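Local coordinates for glycosylation Associate Protein 1 (Streptococcus agalactiae serotype V, PDB 6OYC) that probably takes part, within a complex of accessory Sec proteins, in the glycosylation and secretion of streptococcal surface glycoproteins, and has a GT-B-like fold, at residues A[121-126]-A[132-137]; A[156-161]-A[181-186]; A[177-182]-A[206-211]. All coordinates share one frame; numbering follows the deposited sequence.

Contact 1. Residues A[121-126]-A[132-137]; sequences AKVQFG and THIDYF
Paired backbones of Lys122 and Asp135 lie at the heart of this contact, a beta hairpin within the large antiparallel sheet. Strands 118-125 and 131-138 run side by side, and the short segment axes come within 4.6 Å. Lys122 and Asp135 form a hydrogen-bonded pair. Lys122 N gives to Asp135 O at 2.9 Å, and Asp135 N returns a bond to Lys122 O at 3.0 Å. Ala121 with Tyr136 and Val123 with Ile134 are non-hydrogen-bonded pairs. Their side chains share one face, where Ala121 CB rests on Ile134 CG2 at 3.6 Å. The other face carries Lys122, Gln124, His133 and Asp135. The carboxylate of Asp135 forms a salt bridge with Lys145 on the next strand. The lysine stem instead reaches the Phe137 ring, with Lys122 CG 3.8 Å from Phe137 CE1. Near the turn, Thr132 N donates to Gln124 O at 3.1 Å. Thr132 OG1 also meets a water that binds Phe125 O weakly. Gln124 and His133 lie side by side and point the same way. The glutamine chain bends at chi2 (-86°), and its amide NE2 is bonded to Tyr23 OH. Its stem makes a CH-pi contact, with Gln124 CB over one face of the His133 ring, 3.8 Å from the centroid.

Contact 2. Residues A[156-161]-A[181-186]; sequences SILYYD and EYLREG
Leu158 and Leu183 cross at a slant, while Asp161 and Arg184 cross at about a right angle. These two pairs join strand 154-161 to the end of strand 177-182 and the loop that follows. Both strands belong to the large antiparallel sheet, but they are not neighbours in it. Strand 164-171 lies between them, so the contact is made by side chains reaching past it. The backbones stay well apart, and the nearest CA atoms, Leu158 CA and Leu183 CA, are 9.2 Å from each other. Leu158 sets its CG anti to the backbone N (chi1 -155°), which brings the branched end closer to the loop. One methyl of Leu183 does the touching: Leu183 CD1 sits 3.6 Å from Leu158 CD2 and 3.7 Å from Leu158 CG. Arg13, from a loop, packs against both leucines. Leu158 CD2 also lies over one face of the Tyr160 ring, toward its rim. Further along, the loop residue Arg184 closes a salt bridge to Asp161 at the end of its strand. The carboxylate and guanidinium planes are nearly coplanar, 14° apart, although the two side chains run crosswise. A single oxygen takes the bond, met nearly end-on along its C-O bond. Arg184 NH2 donates to Asp161 OD2 at 2.9 Å, almost straight at 172°, with the oxygen in the guanidinium plane.

Contact 3. Residues A[177-182]-A[206-211]; sequences RIMREY and SDIEEL
The first turn of helix 208-223 packs here against strand 177-182 of the large antiparallel sheet, with Ile208 and Leu211 facing Met179 and Glu181. The four touching residues are all buried. Met179 places its CG between the backbone N and the carbonyl carbon (chi1 65°) and then runs out extended toward the helix. Its sulfur reaches one leucine methyl, with Met179 SD 3.7 Å from Leu211 CD2. The terminal methyl meets Ile208 more loosely, Met179 CE lying 4.2 Å from Ile208 CD1. Phe77 and Ile80 of helix 76-80 add to this apolar cluster. Glu181 crosses Ile208 at about a right angle, and Glu181 OE2 comes within 3.5 Å of Ile208 CB. A water joins the same pair: it donates to Glu181 OE2 at 2.9 Å and accepts from Ile208 N at 2.7 Å. That bridge links the buried carboxylate to an amide at the helix start. The other oxygen, Glu181 OE1, binds Arg13 in a salt bridge and also Tyr170 OH. These partners probably keep the glutamate ionised. Asp207 is the N-cap: Asp207 OD1 accepts from Glu210 N at 3.0 Å. Glu210 turns back to the residue before the cap, and its OE1 takes bonds from both Ser206 N and Ser206 OG. Together these features are typical of an N-capped helix start packed against a beta sheet.

Overall arrangement
All three contacts reach the same antiparallel sheet, but each uses it differently. Contact 1 joins adjacent strands and rests mainly on backbone hydrogen bonds. Contact 2 spans an intervening strand and relies on side chains alone, one apolar pair and one salt bridge. Contact 3 ties the sheet to a helix through apolar packing and a bridging water. It is the buried one of the three, whereas contacts 1 and 2 are partly buried. Contacts 2 and 3 both use strand 177-182 and share Glu181 and Tyr182, with centres about 11 Å apart. Contact 1 lies farther along the sheet, its centre about 17 Å from that of contact 2 and 24 Å from that of contact 3.

Contact 1. Residues A[121-126]-A[132-137]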
loop_
_atom_site.group_PDB
_atom_site.type_symbol
_atom_site.label_atom_id
_atom_site.label_comp_id
_atom_site.label_asym_id
_atom_site.label_seq_id
_atom_site.Cartn_x
_atom_site.Cartn_y
_atom_site.Cartn_z
ATOM N N ALA A 121 -23.780 0.192 -18.013
ATOM C CA ALA A 121 -22.887 -0.102 -16.904
ATOM C C ALA A 121 -21.444 0.120 -17.317
ATOM O O ALA A 121 -21.103 0.093 -18.503
ATOM C CB ALA A 121 -23.068 -1.535 -16.397
ATOM N N LYS A 122 -20.604 0.347 -16.304
ATOM C CA LYS A 122 -19.156 0.349 -16.448
ATOM C C LYS A 122 -18.596 -0.751 -15.563
ATOM O O LYS A 122 -18.929 -0.829 -14.382
ATOM C CB LYS A 122 -18.558 1.691 -16.077
ATOM C CG LYS A 122 -19.073 2.816 -16.897
ATOM C CD LYS A 122 -18.230 4.077 -16.715
ATOM C CE LYS A 122 -18.912 5.281 -17.385
ATOM N NZ LYS A 122 -17.988 6.452 -17.652
ATOM N N VAL A 123 -17.772 -1.612 -16.139
ATOM C CA VAL A 123 -17.269 -2.792 -15.456
ATOM C C VAL A 123 -15.825 -2.531 -15.078
ATOM O O VAL A 123 -15.030 -2.129 -15.931
ATOM C CB VAL A 123 -17.405 -4.036 -16.345
ATOM C CG1 VAL A 123 -16.816 -5.249 -15.653
ATOM C CG2 VAL A 123 -18.884 -4.248 -16.708
ATOM N N GLN A 124 -15.484 -2.749 -13.808
ATOM C CA GLN A 124 -14.154 -2.439 -13.297
ATOM C C GLN A 124 -13.478 -3.704 -12.803
ATOM O O GLN A 124 -14.124 -4.579 -12.204
ATOM C CB GLN A 124 -14.207 -1.406 -12.174
ATOM C CG GLN A 124 -14.519 0.019 -12.681
ATOM C CD GLN A 124 -13.275 0.759 -13.118
ATOM O OE1 GLN A 124 -12.176 0.184 -13.143
ATOM N NE2 GLN A 124 -13.425 2.048 -13.447
ATOM N N PHE A 125 -12.166 -3.787 -13.048
ATOM C CA PHE A 125 -11.377 -4.959 -12.703
ATOM C C PHE A 125 -10.292 -4.595 -11.696
ATOM O O PHE A 125 -9.761 -3.483 -11.702
ATOM C CB PHE A 125 -10.767 -5.599 -13.962
ATOM C CG PHE A 125 -11.793 -5.931 -15.010
ATOM C CD1 PHE A 125 -12.177 -4.985 -15.958
ATOM C CD2 PHE A 125 -12.422 -7.157 -15.011
ATOM C CE1 PHE A 125 -13.149 -5.276 -16.913
ATOM C CE2 PHE A 125 -13.376 -7.461 -15.961
ATOM C CZ PHE A 125 -13.739 -6.511 -16.914
ATOM N N GLY A 126 -9.986 -5.545 -10.814
ATOM C CA GLY A 126 -8.971 -5.344 -9.808
ATOM C C GLY A 126 -7.554 -5.476 -10.348
ATOM O O GLY A 126 -7.307 -5.784 -11.518
ATOM N N THR A 132 -14.377 -6.356 -9.618
ATOM C CA THR A 132 -14.518 -5.694 -8.323
ATOM C C THR A 132 -15.848 -4.964 -8.186
ATOM O O THR A 132 -16.559 -5.144 -7.187
ATOM C CB THR A 132 -13.374 -4.700 -8.093
ATOM O OG1 THR A 132 -13.199 -3.891 -9.267
ATOM C CG2 THR A 132 -12.079 -5.442 -7.786
ATOM N N HIS A 133 -16.211 -4.139 -9.158
ATOM C CA HIS A 133 -17.507 -3.491 -9.044
ATOM C C HIS A 133 -18.062 -3.155 -10.420
ATOM O O HIS A 133 -17.326 -3.055 -11.407
ATOM C CB HIS A 133 -17.452 -2.244 -8.137
ATOM C CG HIS A 133 -16.599 -1.123 -8.653
ATOM N ND1 HIS A 133 -15.262 -0.986 -8.328
ATOM C CD2 HIS A 133 -16.916 -0.036 -9.396
ATOM C CE1 HIS A 133 -14.788 0.117 -8.876
ATOM N NE2 HIS A 133 -15.773 0.716 -9.524
ATOM N N ILE A 134 -19.388 -3.014 -10.468
ATOM C CA ILE A 134 -20.084 -2.514 -11.644
ATOM C C ILE A 134 -20.870 -1.260 -11.262
ATOM O O ILE A 134 -21.707 -1.293 -10.343
ATOM C CB ILE A 134 -21.017 -3.572 -12.244
ATOM C CG1 ILE A 134 -20.224 -4.795 -12.701
ATOM C CG2 ILE A 134 -21.835 -2.962 -13.356
ATOM C CD1 ILE A 134 -21.099 -6.004 -12.902
ATOM N N ASP A 135 -20.603 -0.156 -11.977
ATOM C CA ASP A 135 -21.432 1.040 -11.885
ATOM C C ASP A 135 -22.606 0.863 -12.832
ATOM O O ASP A 135 -22.413 0.704 -14.041
ATOM C CB ASP A 135 -20.650 2.297 -12.250
ATOM C CG ASP A 135 -19.579 2.648 -11.222
ATOM O OD1 ASP A 135 -19.587 2.090 -10.096
ATOM O OD2 ASP A 135 -18.714 3.486 -11.564
ATOM N N TYR A 136 -23.814 0.866 -12.288
ATOM C CA TYR A 136 -25.013 0.598 -13.064
ATOM C C TYR A 136 -25.773 1.905 -13.233
ATOM O O TYR A 136 -25.947 2.659 -12.269
ATOM C CB TYR A 136 -25.867 -0.468 -12.377
ATOM C CG TYR A 136 -26.774 -1.201 -13.321
ATOM C CD1 TYR A 136 -28.018 -0.682 -13.666
ATOM C CD2 TYR A 136 -26.397 -2.419 -13.866
ATOM C CE1 TYR A 136 -28.848 -1.354 -14.535
ATOM C CE2 TYR A 136 -27.229 -3.108 -14.726
ATOM C CZ TYR A 136 -28.449 -2.575 -15.062
ATOM O OH TYR A 136 -29.271 -3.269 -15.923
ATOM N N PHE A 137 -26.191 2.185 -14.460
ATOM C CA PHE A 137 -26.661 3.505 -14.842
ATOM C C PHE A 137 -28.117 3.436 -15.243
ATOM O O PHE A 137 -28.591 2.404 -15.719
ATOM C CB PHE A 137 -25.866 4.088 -16.030
ATOM C CG PHE A 137 -24.507 4.561 -15.660
ATOM C CD1 PHE A 137 -23.477 3.646 -15.469
ATOM C CD2 PHE A 137 -24.254 5.918 -15.499
ATOM C CE1 PHE A 137 -22.221 4.075 -15.119
ATOM C CE2 PHE A 137 -22.994 6.357 -15.142
ATOM C CZ PHE A 137 -21.973 5.431 -14.938
HETATM O O HOH W 1 -11.050 -2.047 -8.894
#

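Contact 2. Residues A[156-161]-A[181-186]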
loop_
_atom_site.group_PDB
_atom_site.type_symbol
_atom_site.label_atom_id
_atom_site.label_comp_id
_atom_site.label_asym_id
_atom_site.label_seq_id
_atom_site.Cartn_x
_atom_site.Cartn_y
_atom_site.Cartn_z
ATOM N N SER A 156 -22.168 -6.024 -1.566
ATOM C CA SER A 156 -22.999 -4.889 -1.202
ATOM C C SER A 156 -23.440 -4.137 -2.457
ATOM O O SER A 156 -22.876 -4.309 -3.540
ATOM C CB SER A 156 -22.257 -3.966 -0.217
ATOM O OG SER A 156 -21.230 -3.204 -0.846
ATOM N N ILE A 157 -24.471 -3.296 -2.294
ATOM C CA ILE A 157 -24.946 -2.394 -3.345
ATOM C C ILE A 157 -25.013 -0.992 -2.774
ATOM O O ILE A 157 -25.637 -0.774 -1.730
ATOM C CB ILE A 157 -26.335 -2.767 -3.891
ATOM C CG1 ILE A 157 -26.384 -4.197 -4.400
ATOM C CG2 ILE A 157 -26.737 -1.825 -5.002
ATOM C CD1 ILE A 157 -27.804 -4.652 -4.620
ATOM N N LEU A 158 -24.404 -0.042 -3.471
ATOM C CA LEU A 158 -24.425 1.362 -3.083
ATOM C C LEU A 158 -25.443 2.063 -3.979
ATOM O O LEU A 158 -25.249 2.140 -5.194
ATOM C CB LEU A 158 -23.025 1.974 -3.222
ATOM C CG LEU A 158 -22.712 3.198 -2.351
ATOM C CD1 LEU A 158 -21.220 3.558 -2.332
ATOM C CD2 LEU A 158 -23.556 4.398 -2.798
ATOM N N TYR A 159 -26.521 2.572 -3.389
ATOM C CA TYR A 159 -27.569 3.228 -4.162
ATOM C C TYR A 159 -27.366 4.731 -4.190
ATOM O O TYR A 159 -26.895 5.332 -3.220
ATOM C CB TYR A 159 -28.957 2.928 -3.591
ATOM C CG TYR A 159 -29.376 1.492 -3.758
ATOM C CD1 TYR A 159 -29.017 0.546 -2.814
ATOM C CD2 TYR A 159 -30.111 1.079 -4.877
ATOM C CE1 TYR A 159 -29.391 -0.766 -2.956
ATOM C CE2 TYR A 159 -30.501 -0.247 -5.027
ATOM C CZ TYR A 159 -30.128 -1.160 -4.062
ATOM O OH TYR A 159 -30.486 -2.471 -4.179
ATOM N N TYR A 160 -27.761 5.338 -5.303
ATOM C CA TYR A 160 -27.621 6.769 -5.514
ATOM C C TYR A 160 -28.984 7.386 -5.773
ATOM O O TYR A 160 -29.892 6.725 -6.279
ATOM C CB TYR A 160 -26.699 7.074 -6.720
ATOM C CG TYR A 160 -25.289 6.579 -6.567
ATOM C CD1 TYR A 160 -24.951 5.269 -6.886
ATOM C CD2 TYR A 160 -24.286 7.422 -6.106
ATOM C CE1 TYR A 160 -23.637 4.807 -6.743
ATOM C CE2 TYR A 160 -22.977 6.971 -5.951
ATOM C CZ TYR A 160 -22.659 5.668 -6.277
ATOM O OH TYR A 160 -21.361 5.225 -6.135
ATOM N N ASP A 161 -29.121 8.667 -5.445
ATOM C CA ASP A 161 -30.229 9.455 -5.967
ATOM C C ASP A 161 -29.667 10.789 -6.439
ATOM O O ASP A 161 -28.448 10.981 -6.506
ATOM C CB ASP A 161 -31.365 9.594 -4.939
ATOM C CG ASP A 161 -30.889 10.055 -3.578
ATOM O OD1 ASP A 161 -29.837 10.718 -3.488
ATOM O OD2 ASP A 161 -31.580 9.754 -2.585
ATOM N N GLU A 181 -26.573 1.051 5.504
ATOM C CA GLU A 181 -25.811 2.183 6.022
ATOM C C GLU A 181 -26.125 3.393 5.159
ATOM O O GLU A 181 -25.843 3.379 3.958
ATOM C CB GLU A 181 -24.298 1.910 6.001
ATOM C CG GLU A 181 -23.438 3.102 6.453
ATOM C CD GLU A 181 -21.937 2.952 6.141
ATOM O OE1 GLU A 181 -21.518 2.064 5.352
ATOM O OE2 GLU A 181 -21.159 3.737 6.704
ATOM N N TYR A 182 -26.703 4.428 5.765
ATOM C CA TYR A 182 -27.043 5.643 5.040
ATOM C C TYR A 182 -25.803 6.509 4.829
ATOM O O TYR A 182 -24.853 6.472 5.619
ATOM C CB TYR A 182 -28.154 6.411 5.780
ATOM C CG TYR A 182 -29.525 5.784 5.548
ATOM C CD1 TYR A 182 -29.925 4.665 6.269
ATOM C CD2 TYR A 182 -30.388 6.283 4.573
ATOM C CE1 TYR A 182 -31.172 4.068 6.055
ATOM C CE2 TYR A 182 -31.630 5.699 4.340
ATOM C CZ TYR A 182 -32.014 4.589 5.089
ATOM O OH TYR A 182 -33.237 3.998 4.861
ATOM N N LEU A 183 -25.827 7.304 3.740
ATOM C CA LEU A 183 -24.648 7.999 3.223
ATOM C C LEU A 183 -24.919 9.467 2.912
ATOM O O LEU A 183 -24.182 10.071 2.133
ATOM C CB LEU A 183 -24.126 7.304 1.955
ATOM C CG LEU A 183 -23.735 5.824 2.070
ATOM C CD1 LEU A 183 -23.359 5.258 0.700
ATOM C CD2 LEU A 183 -22.601 5.617 3.099
ATOM N N ARG A 184 -25.961 10.056 3.478
ATOM C CA ARG A 184 -26.285 11.444 3.179
ATOM C C ARG A 184 -25.675 12.378 4.211
ATOM O O ARG A 184 -25.267 11.961 5.292
ATOM C CB ARG A 184 -27.794 11.640 3.143
ATOM C CG ARG A 184 -28.429 10.948 1.965
ATOM C CD ARG A 184 -29.795 10.425 2.325
ATOM N NE ARG A 184 -30.552 9.996 1.154
ATOM C CZ ARG A 184 -31.580 9.159 1.221
ATOM N NH1 ARG A 184 -31.960 8.681 2.402
ATOM N NH2 ARG A 184 -32.221 8.799 0.116
ATOM N N GLU A 185 -25.609 13.657 3.860
ATOM C CA GLU A 185 -25.216 14.659 4.840
ATOM C C GLU A 185 -26.170 14.623 6.029
ATOM O O GLU A 185 -27.396 14.645 5.864
ATOM C CB GLU A 185 -25.201 16.045 4.204
ATOM C CG GLU A 185 -25.013 17.181 5.215
ATOM C CD GLU A 185 -23.549 17.592 5.369
ATOM O OE1 GLU A 185 -23.115 17.851 6.514
ATOM O OE2 GLU A 185 -22.833 17.659 4.342
ATOM N N GLY A 186 -25.606 14.546 7.232
ATOM C CA GLY A 186 -26.408 14.489 8.435
ATOM C C GLY A 186 -27.063 13.155 8.725
ATOM O O GLY A 186 -27.784 13.051 9.730
#

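Contact 3. Residues A[177-182]-A[206-211]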
loop_
_atom_site.group_PDB
_atom_site.type_symbol
_atom_site.label_atom_id
_atom_site.label_comp_id
_atom_site.label_asym_id
_atom_site.label_seq_id
_atom_site.Cartn_x
_atom_site.Cartn_y
_atom_site.Cartn_z
ATOM N N ARG A 177 -30.214 -9.045 2.762
ATOM C CA ARG A 177 -29.635 -7.839 3.326
ATOM C C ARG A 177 -29.425 -7.990 4.829
ATOM O O ARG A 177 -30.366 -8.287 5.569
ATOM C CB ARG A 177 -30.527 -6.636 3.041
ATOM C CG ARG A 177 -29.898 -5.338 3.542
ATOM C CD ARG A 177 -30.625 -4.145 2.997
ATOM N NE ARG A 177 -31.928 -3.989 3.621
ATOM C CZ ARG A 177 -33.037 -3.686 2.956
ATOM N NH1 ARG A 177 -32.982 -3.508 1.644
ATOM N NH2 ARG A 177 -34.198 -3.559 3.603
ATOM N N ILE A 178 -28.195 -7.781 5.285
ATOM C CA ILE A 178 -27.938 -7.794 6.723
ATOM C C ILE A 178 -28.127 -6.417 7.328
ATOM O O ILE A 178 -28.705 -6.286 8.407
ATOM C CB ILE A 178 -26.533 -8.328 7.030
ATOM C CG1 ILE A 178 -26.354 -9.721 6.429
ATOM C CG2 ILE A 178 -26.308 -8.326 8.522
ATOM C CD1 ILE A 178 -27.286 -10.737 6.983
ATOM N N MET A 179 -27.646 -5.375 6.659
ATOM C CA MET A 179 -27.793 -4.035 7.210
ATOM C C MET A 179 -27.721 -3.020 6.083
ATOM O O MET A 179 -27.158 -3.282 5.016
ATOM C CB MET A 179 -26.727 -3.732 8.269
ATOM C CG MET A 179 -25.331 -3.710 7.695
ATOM S SD MET A 179 -24.038 -3.355 8.866
ATOM C CE MET A 179 -22.605 -3.535 7.815
ATOM N N ARG A 180 -28.310 -1.856 6.338
ATOM C CA ARG A 180 -28.242 -0.711 5.442
ATOM C C ARG A 180 -27.562 0.449 6.160
ATOM O O ARG A 180 -27.925 0.776 7.296
ATOM C CB ARG A 180 -29.634 -0.303 4.967
ATOM C CG ARG A 180 -29.684 1.088 4.359
ATOM C CD ARG A 180 -31.060 1.375 3.770
ATOM N NE ARG A 180 -31.514 0.278 2.928
ATOM C CZ ARG A 180 -32.637 0.303 2.222
ATOM N NH1 ARG A 180 -33.408 1.383 2.253
ATOM N NH2 ARG A 180 -32.979 -0.740 1.474
ATOM N N GLU A 181 -26.573 1.051 5.504
ATOM C CA GLU A 181 -25.811 2.183 6.022
ATOM C C GLU A 181 -26.125 3.393 5.159
ATOM O O GLU A 181 -25.843 3.379 3.958
ATOM C CB GLU A 181 -24.298 1.910 6.001
ATOM C CG GLU A 181 -23.438 3.102 6.453
ATOM C CD GLU A 181 -21.937 2.952 6.141
ATOM O OE1 GLU A 181 -21.518 2.064 5.352
ATOM O OE2 GLU A 181 -21.159 3.737 6.704
ATOM N N TYR A 182 -26.703 4.428 5.765
ATOM C CA TYR A 182 -27.043 5.643 5.040
ATOM C C TYR A 182 -25.803 6.509 4.829
ATOM O O TYR A 182 -24.853 6.472 5.619
ATOM C CB TYR A 182 -28.154 6.411 5.780
ATOM C CG TYR A 182 -29.525 5.784 5.548
ATOM C CD1 TYR A 182 -29.925 4.665 6.269
ATOM C CD2 TYR A 182 -30.388 6.283 4.573
ATOM C CE1 TYR A 182 -31.172 4.068 6.055
ATOM C CE2 TYR A 182 -31.630 5.699 4.340
ATOM C CZ TYR A 182 -32.014 4.589 5.089
ATOM O OH TYR A 182 -33.237 3.998 4.861
ATOM N N SER A 206 -26.052 4.806 15.482
ATOM C CA SER A 206 -25.904 6.192 15.039
ATOM C C SER A 206 -24.927 6.316 13.867
ATOM O O SER A 206 -25.077 7.217 13.035
ATOM C CB SER A 206 -25.471 7.079 16.206
ATOM O OG SER A 206 -24.274 6.596 16.767
ATOM N N ASP A 207 -23.925 5.439 13.784
ATOM C CA ASP A 207 -23.042 5.385 12.621
ATOM C C ASP A 207 -22.384 4.009 12.579
ATOM O O ASP A 207 -22.553 3.196 13.490
ATOM C CB ASP A 207 -21.999 6.505 12.642
ATOM C CG ASP A 207 -21.195 6.544 13.933
ATOM O OD1 ASP A 207 -20.893 5.476 14.524
ATOM O OD2 ASP A 207 -20.841 7.660 14.350
ATOM N N ILE A 208 -21.628 3.760 11.505
ATOM C CA ILE A 208 -21.044 2.435 11.305
ATOM C C ILE A 208 -19.999 2.133 12.378
ATOM O O ILE A 208 -19.823 0.977 12.774
ATOM C CB ILE A 208 -20.475 2.325 9.868
ATOM C CG1 ILE A 208 -20.263 0.867 9.445
ATOM C CG2 ILE A 208 -19.156 3.059 9.731
ATOM C CD1 ILE A 208 -21.367 -0.049 9.802
ATOM N N GLU A 209 -19.323 3.150 12.904
ATOM C CA GLU A 209 -18.297 2.880 13.907
ATOM C C GLU A 209 -18.888 2.300 15.191
ATOM O O GLU A 209 -18.265 1.449 15.843
ATOM C CB GLU A 209 -17.525 4.149 14.225
ATOM C CG GLU A 209 -16.450 3.915 15.245
ATOM C CD GLU A 209 -15.814 5.202 15.694
ATOM O OE1 GLU A 209 -15.874 6.191 14.928
ATOM O OE2 GLU A 209 -15.276 5.222 16.819
ATOM N N GLU A 210 -20.080 2.756 15.578
ATOM C CA GLU A 210 -20.703 2.247 16.791
ATOM C C GLU A 210 -20.872 0.734 16.717
ATOM O O GLU A 210 -20.568 0.010 17.677
ATOM C CB GLU A 210 -22.049 2.948 17.005
ATOM C CG GLU A 210 -22.691 2.708 18.355
ATOM C CD GLU A 210 -24.124 3.283 18.472
ATOM O OE1 GLU A 210 -24.686 3.809 17.483
ATOM O OE2 GLU A 210 -24.701 3.179 19.571
ATOM N N LEU A 211 -21.328 0.235 15.571
ATOM C CA LEU A 211 -21.430 -1.205 15.387
ATOM C C LEU A 211 -20.053 -1.868 15.370
ATOM O O LEU A 211 -19.882 -2.970 15.903
ATOM C CB LEU A 211 -22.206 -1.510 14.104
ATOM C CG LEU A 211 -22.322 -2.994 13.733
ATOM C CD1 LEU A 211 -22.980 -3.778 14.862
ATOM C CD2 LEU A 211 -23.094 -3.167 12.402
HETATM O O HOH W 2 -21.860 5.131 9.178
#